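Local coordinates for acyl-CoA hydrolase (Bacillus cereus, PDB 1Y7U), which probably hydrolyses the thioester bond of long-chain fatty acyl-CoA, binds coenzyme A and calcium, and belongs to the hotdog-fold acyl-CoA thioesterases, at residues T14-V26 / V76-V88. Residues are numbered along the deposited sequence; the frame is centred on the assembly and turned at random.
With SO4 (sulfate ion), chain E.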
loop_
_atom_site.group_PDB
_atom_site.type_symbol
_atom_site.label_atom_id
_atom_site.label_comp_id
_atom_site.label_asym_id
_atom_site.label_seq_id
_atom_site.Cartn_x
_atom_site.Cartn_y
_atom_site.Cartn_z
ATOM N N THR A 14 -4.942 -16.049 -31.369
ATOM C CA THR A 14 -4.434 -14.816 -31.932
ATOM C C THR A 14 -3.710 -14.005 -30.842
ATOM O O THR A 14 -4.125 -13.999 -29.689
ATOM C CB THR A 14 -5.613 -14.024 -32.519
ATOM O OG1 THR A 14 -5.345 -13.736 -33.891
ATOM C CG2 THR A 14 -5.850 -12.737 -31.761
ATOM N N ALA A 15 -2.624 -13.331 -31.191
ATOM C CA ALA A 15 -1.895 -12.545 -30.195
ATOM C C ALA A 15 -2.837 -11.619 -29.441
ATOM O O ALA A 15 -2.742 -11.465 -28.224
ATOM C CB ALA A 15 -0.801 -11.724 -30.861
ATOM N N ASN A 16 -3.755 -11.011 -30.179
ATOM C CA ASN A 16 -4.720 -10.081 -29.608
ATOM C C ASN A 16 -5.671 -10.707 -28.586
ATOM O O ASN A 16 -6.345 -9.995 -27.841
ATOM C CB ASN A 16 -5.504 -9.411 -30.739
ATOM C CG ASN A 16 -6.490 -8.382 -30.237
ATOM O OD1 ASN A 16 -7.691 -8.641 -30.182
ATOM N ND2 ASN A 16 -5.989 -7.206 -29.857
ATOM N N GLU A 17 -5.718 -12.037 -28.545
ATOM C CA GLU A 17 -6.571 -12.754 -27.597
ATOM C C GLU A 17 -6.049 -12.484 -26.195
ATOM O O GLU A 17 -6.798 -12.547 -25.230
ATOM C CB GLU A 17 -6.495 -14.268 -27.809
ATOM C CG GLU A 17 -6.676 -14.767 -29.225
ATOM C CD GLU A 17 -8.102 -15.127 -29.549
ATOM O OE1 GLU A 17 -8.305 -15.828 -30.567
ATOM O OE2 GLU A 17 -9.009 -14.708 -28.797
ATOM N N SER A 18 -4.754 -12.195 -26.094
ATOM C CA SER A 18 -4.124 -11.966 -24.800
ATOM C C SER A 18 -3.674 -10.542 -24.531
ATOM O O SER A 18 -2.987 -10.288 -23.547
ATOM C CB SER A 18 -2.920 -12.888 -24.649
ATOM O OG SER A 18 -1.951 -12.582 -25.632
ATOM N N ARG A 19 -4.051 -9.613 -25.396
ATOM C CA ARG A 19 -3.651 -8.225 -25.212
ATOM C C ARG A 19 -4.206 -7.684 -23.879
ATOM O O ARG A 19 -5.333 -7.994 -23.491
ATOM C CB ARG A 19 -4.129 -7.393 -26.415
ATOM C CG ARG A 19 -3.623 -5.969 -26.445
ATOM C CD ARG A 19 -3.801 -5.318 -27.819
ATOM N NE ARG A 19 -2.607 -5.445 -28.660
ATOM C CZ ARG A 19 -2.378 -6.425 -29.539
ATOM N NH1 ARG A 19 -3.268 -7.393 -29.721
ATOM N NH2 ARG A 19 -1.243 -6.447 -30.232
ATOM N N VAL A 20 -3.391 -6.900 -23.173
ATOM C CA VAL A 20 -3.772 -6.314 -21.889
ATOM C C VAL A 20 -3.347 -4.845 -21.817
ATOM O O VAL A 20 -2.173 -4.524 -22.012
ATOM C CB VAL A 20 -3.093 -7.053 -20.716
ATOM C CG1 VAL A 20 -3.357 -6.319 -19.423
ATOM C CG2 VAL A 20 -3.608 -8.468 -20.613
ATOM N N PHE A 21 -4.291 -3.950 -21.544
ATOM C CA PHE A 21 -3.958 -2.537 -21.438
ATOM C C PHE A 21 -4.089 -2.051 -20.011
ATOM O O PHE A 21 -4.975 -2.478 -19.274
ATOM C CB PHE A 21 -4.883 -1.665 -22.281
ATOM C CG PHE A 21 -4.708 -1.821 -23.747
ATOM C CD1 PHE A 21 -5.485 -2.726 -24.458
ATOM C CD2 PHE A 21 -3.782 -1.045 -24.431
ATOM C CE1 PHE A 21 -5.345 -2.854 -25.829
ATOM C CE2 PHE A 21 -3.631 -1.165 -25.809
ATOM C CZ PHE A 21 -4.414 -2.071 -26.509
ATOM N N LYS A 22 -3.212 -1.134 -19.630
ATOM C CA LYS A 22 -3.276 -0.555 -18.307
ATOM C C LYS A 22 -2.636 0.808 -18.310
ATOM O O LYS A 22 -1.445 0.928 -18.558
ATOM C CB LYS A 22 -2.550 -1.422 -17.295
ATOM C CG LYS A 22 -2.648 -0.900 -15.874
ATOM C CD LYS A 22 -1.675 -1.656 -15.008
ATOM C CE LYS A 22 -1.961 -1.487 -13.538
ATOM N NZ LYS A 22 -0.993 -2.311 -12.764
ATOM N N THR A 23 -3.418 1.844 -18.058
ATOM C CA THR A 23 -2.841 3.170 -17.992
ATOM C C THR A 23 -3.037 3.681 -16.565
ATOM O O THR A 23 -4.117 3.554 -15.987
ATOM C CB THR A 23 -3.457 4.124 -19.053
ATOM O OG1 THR A 23 -3.649 5.424 -18.487
ATOM C CG2 THR A 23 -4.761 3.570 -19.579
ATOM N N SER A 24 -1.966 4.215 -15.983
ATOM C CA SER A 24 -2.001 4.711 -14.620
ATOM C C SER A 24 -1.470 6.114 -14.481
ATOM O O SER A 24 -0.856 6.666 -15.389
ATOM C CB SER A 24 -1.187 3.803 -13.702
ATOM O OG SER A 24 -1.761 2.513 -13.620
ATOM N N ARG A 25 -1.715 6.670 -13.304
ATOM C CA ARG A 25 -1.266 7.997 -12.940
ATOM C C ARG A 25 0.112 7.769 -12.311
ATOM O O ARG A 25 0.435 6.653 -11.915
ATOM C CB ARG A 25 -2.241 8.577 -11.910
ATOM C CG ARG A 25 -2.455 10.061 -11.993
ATOM C CD ARG A 25 -3.600 10.486 -11.098
ATOM N NE ARG A 25 -3.759 11.936 -11.110
ATOM C CZ ARG A 25 -2.986 12.784 -10.432
ATOM N NH1 ARG A 25 -1.990 12.341 -9.665
ATOM N NH2 ARG A 25 -3.198 14.088 -10.540
ATOM N N VAL A 26 0.934 8.805 -12.232
ATOM C CA VAL A 26 2.244 8.649 -11.618
ATOM C C VAL A 26 2.211 9.214 -10.198
ATOM O O VAL A 26 2.273 10.424 -10.003
ATOM C CB VAL A 26 3.324 9.376 -12.428
ATOM C CG1 VAL A 26 4.676 9.210 -11.758
ATOM C CG2 VAL A 26 3.358 8.830 -13.836
ATOM N N VAL A 76 10.049 9.019 -16.803
ATOM C CA VAL A 76 8.608 9.144 -16.679
ATOM C C VAL A 76 8.441 9.987 -15.426
ATOM O O VAL A 76 8.745 9.534 -14.323
ATOM C CB VAL A 76 7.958 7.795 -16.468
ATOM C CG1 VAL A 76 6.448 7.962 -16.343
ATOM C CG2 VAL A 76 8.321 6.878 -17.619
ATOM N N ARG A 77 7.973 11.215 -15.597
ATOM C CA ARG A 77 7.820 12.136 -14.476
ATOM C C ARG A 77 6.395 12.257 -13.950
ATOM O O ARG A 77 5.487 11.599 -14.444
ATOM C CB ARG A 77 8.358 13.507 -14.886
ATOM C CG ARG A 77 9.786 13.423 -15.382
ATOM C CD ARG A 77 10.264 14.700 -16.053
ATOM N NE ARG A 77 11.626 14.568 -16.576
ATOM C CZ ARG A 77 12.699 14.309 -15.829
ATOM N NH1 ARG A 77 12.589 14.154 -14.514
ATOM N NH2 ARG A 77 13.889 14.202 -16.400
ATOM N N SER A 78 6.217 13.097 -12.935
ATOM C CA SER A 78 4.914 13.316 -12.321
ATOM C C SER A 78 3.953 13.982 -13.300
ATOM O O SER A 78 2.745 13.806 -13.216
ATOM C CB SER A 78 5.068 14.203 -11.092
ATOM O OG SER A 78 5.546 15.482 -11.472
ATOM N N SER A 79 4.499 14.763 -14.221
ATOM C CA SER A 79 3.696 15.454 -15.223
ATOM C C SER A 79 3.240 14.467 -16.277
ATOM O O SER A 79 2.475 14.809 -17.178
ATOM C CB SER A 79 4.523 16.553 -15.889
ATOM O OG SER A 79 5.814 16.076 -16.241
ATOM N N ASP A 80 3.726 13.235 -16.162
ATOM C CA ASP A 80 3.380 12.202 -17.119
ATOM C C ASP A 80 2.251 11.297 -16.701
ATOM O O ASP A 80 1.655 11.424 -15.635
ATOM C CB ASP A 80 4.584 11.324 -17.441
ATOM C CG ASP A 80 5.567 12.000 -18.339
ATOM O OD1 ASP A 80 5.127 12.656 -19.312
ATOM O OD2 ASP A 80 6.782 11.858 -18.079
ATOM N N CYS A 81 2.007 10.339 -17.573
ATOM C CA CYS A 81 0.960 9.365 -17.413
ATOM C C CYS A 81 1.541 8.105 -18.061
ATOM O O CYS A 81 2.088 8.172 -19.155
ATOM C CB CYS A 81 -0.247 9.900 -18.168
ATOM S SG CYS A 81 -1.619 8.833 -18.261
ATOM N N VAL A 82 1.471 6.966 -17.382
ATOM C CA VAL A 82 2.009 5.732 -17.955
ATOM C C VAL A 82 0.942 4.728 -18.324
ATOM O O VAL A 82 -0.051 4.578 -17.628
ATOM C CB VAL A 82 2.964 5.001 -16.999
ATOM C CG1 VAL A 82 4.327 5.592 -17.079
ATOM C CG2 VAL A 82 2.438 5.081 -15.582
ATOM N N SER A 83 1.168 4.035 -19.428
ATOM C CA SER A 83 0.261 3.004 -19.897
ATOM C C SER A 83 1.117 1.831 -20.345
ATOM O O SER A 83 2.182 2.020 -20.917
ATOM C CB SER A 83 -0.604 3.528 -21.046
ATOM O OG SER A 83 0.056 4.568 -21.731
ATOM N N TYR A 84 0.659 0.625 -20.043
ATOM C CA TYR A 84 1.375 -0.576 -20.408
ATOM C C TYR A 84 0.514 -1.356 -21.376
ATOM O O TYR A 84 -0.714 -1.309 -21.300
ATOM C CB TYR A 84 1.633 -1.448 -19.177
ATOM C CG TYR A 84 2.325 -0.734 -18.051
ATOM C CD1 TYR A 84 1.630 0.146 -17.226
ATOM C CD2 TYR A 84 3.687 -0.893 -17.839
ATOM C CE1 TYR A 84 2.276 0.862 -16.225
ATOM C CE2 TYR A 84 4.345 -0.189 -16.836
ATOM C CZ TYR A 84 3.632 0.690 -16.037
ATOM O OH TYR A 84 4.283 1.416 -15.076
ATOM N N GLU A 85 1.149 -2.050 -22.307
ATOM C CA GLU A 85 0.417 -2.877 -23.243
ATOM C C GLU A 85 1.219 -4.152 -23.319
ATOM O O GLU A 85 2.446 -4.118 -23.349
ATOM C CB GLU A 85 0.322 -2.249 -24.630
ATOM C CG GLU A 85 -0.425 -3.141 -25.615
ATOM C CD GLU A 85 -0.517 -2.550 -27.010
ATOM O OE1 GLU A 85 -0.974 -3.261 -27.934
ATOM O OE2 GLU A 85 -0.132 -1.370 -27.182
ATOM N N SER A 86 0.529 -5.279 -23.326
ATOM C CA SER A 86 1.223 -6.541 -23.391
ATOM C C SER A 86 0.382 -7.614 -24.067
ATOM O O SER A 86 -0.853 -7.615 -23.982
ATOM C CB SER A 86 1.612 -6.993 -21.981
ATOM O OG SER A 86 0.464 -7.274 -21.189
ATOM N N PHE A 87 1.068 -8.510 -24.762
ATOM C CA PHE A 87 0.425 -9.630 -25.421
ATOM C C PHE A 87 1.475 -10.695 -25.660
ATOM O O PHE A 87 2.670 -10.409 -25.698
ATOM C CB PHE A 87 -0.223 -9.212 -26.745
ATOM C CG PHE A 87 0.633 -8.326 -27.585
ATOM C CD1 PHE A 87 0.557 -6.939 -27.454
ATOM C CD2 PHE A 87 1.546 -8.869 -28.484
ATOM C CE1 PHE A 87 1.381 -6.106 -28.201
ATOM C CE2 PHE A 87 2.369 -8.046 -29.234
ATOM C CZ PHE A 87 2.291 -6.665 -29.093
ATOM N N VAL A 88 1.019 -11.930 -25.782
ATOM C CA VAL A 88 1.898 -13.054 -26.031
ATOM C C VAL A 88 2.240 -13.027 -27.518
ATOM O O VAL A 88 1.354 -12.800 -28.336
ATOM C CB VAL A 88 1.155 -14.358 -25.708
ATOM C CG1 VAL A 88 2.035 -15.555 -25.974
ATOM C CG2 VAL A 88 0.699 -14.333 -24.270
HETATM S S SO4 E . 13.214 14.999 -20.382
HETATM O O1 SO4 E . 11.932 15.008 -19.600
HETATM O O2 SO4 E . 13.216 16.148 -21.344
HETATM O O3 SO4 E . 14.354 15.094 -19.409
HETATM O O4 SO4 E . 13.369 13.745 -21.196
HETATM O O HOH W 1 0.185 11.289 -13.344
HETATM O O HOH W 2 1.629 12.760 -11.014
#
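The guanidinium of Arg19 lies with one face over one face of the Phe87 ring, CZ 4.2 Å from the ring centroid, an off-centre cation-pi contact; at its edge, near its plane, comes Glu85 OE1, the carboxylate itself turned 64° away. In this hotdog sheet backbone bonds join strand 20-25 to its antiparallel neighbour 81-91, and side chains add to the contact on the face of Arg19, Phe21 and Glu85; Thr23 continues the sheet by backbone bonds to a second subunit. A bend at chi3 (-94°) turns the Arg19 head so that NE meets the anti lone pair of Glu85 OE1 at 2.8 Å, a salt bridge, while NH2 also pairs with Glu144, a calcium-binding residue. Phe21 runs alongside Glu85, its CE2 3.6 Å from Glu85 CD. Val20, Ser86 and Tyr84 project from the other side, against helix 39-58. Val20 and Ser86, Lys22 and Tyr84, and Ser24 and Val82 are each bonded both ways. Further along, Val26 CG2 packs 4.1 Å from Val76 CG1, beside coenzyme A, and two waters bridge Val26 to the 77-80 turn. At the other end, Val88 N donates almost straight (175°) to Ser18 OG, 3.0 Å away, while that hydroxyl donates to Ala15 O.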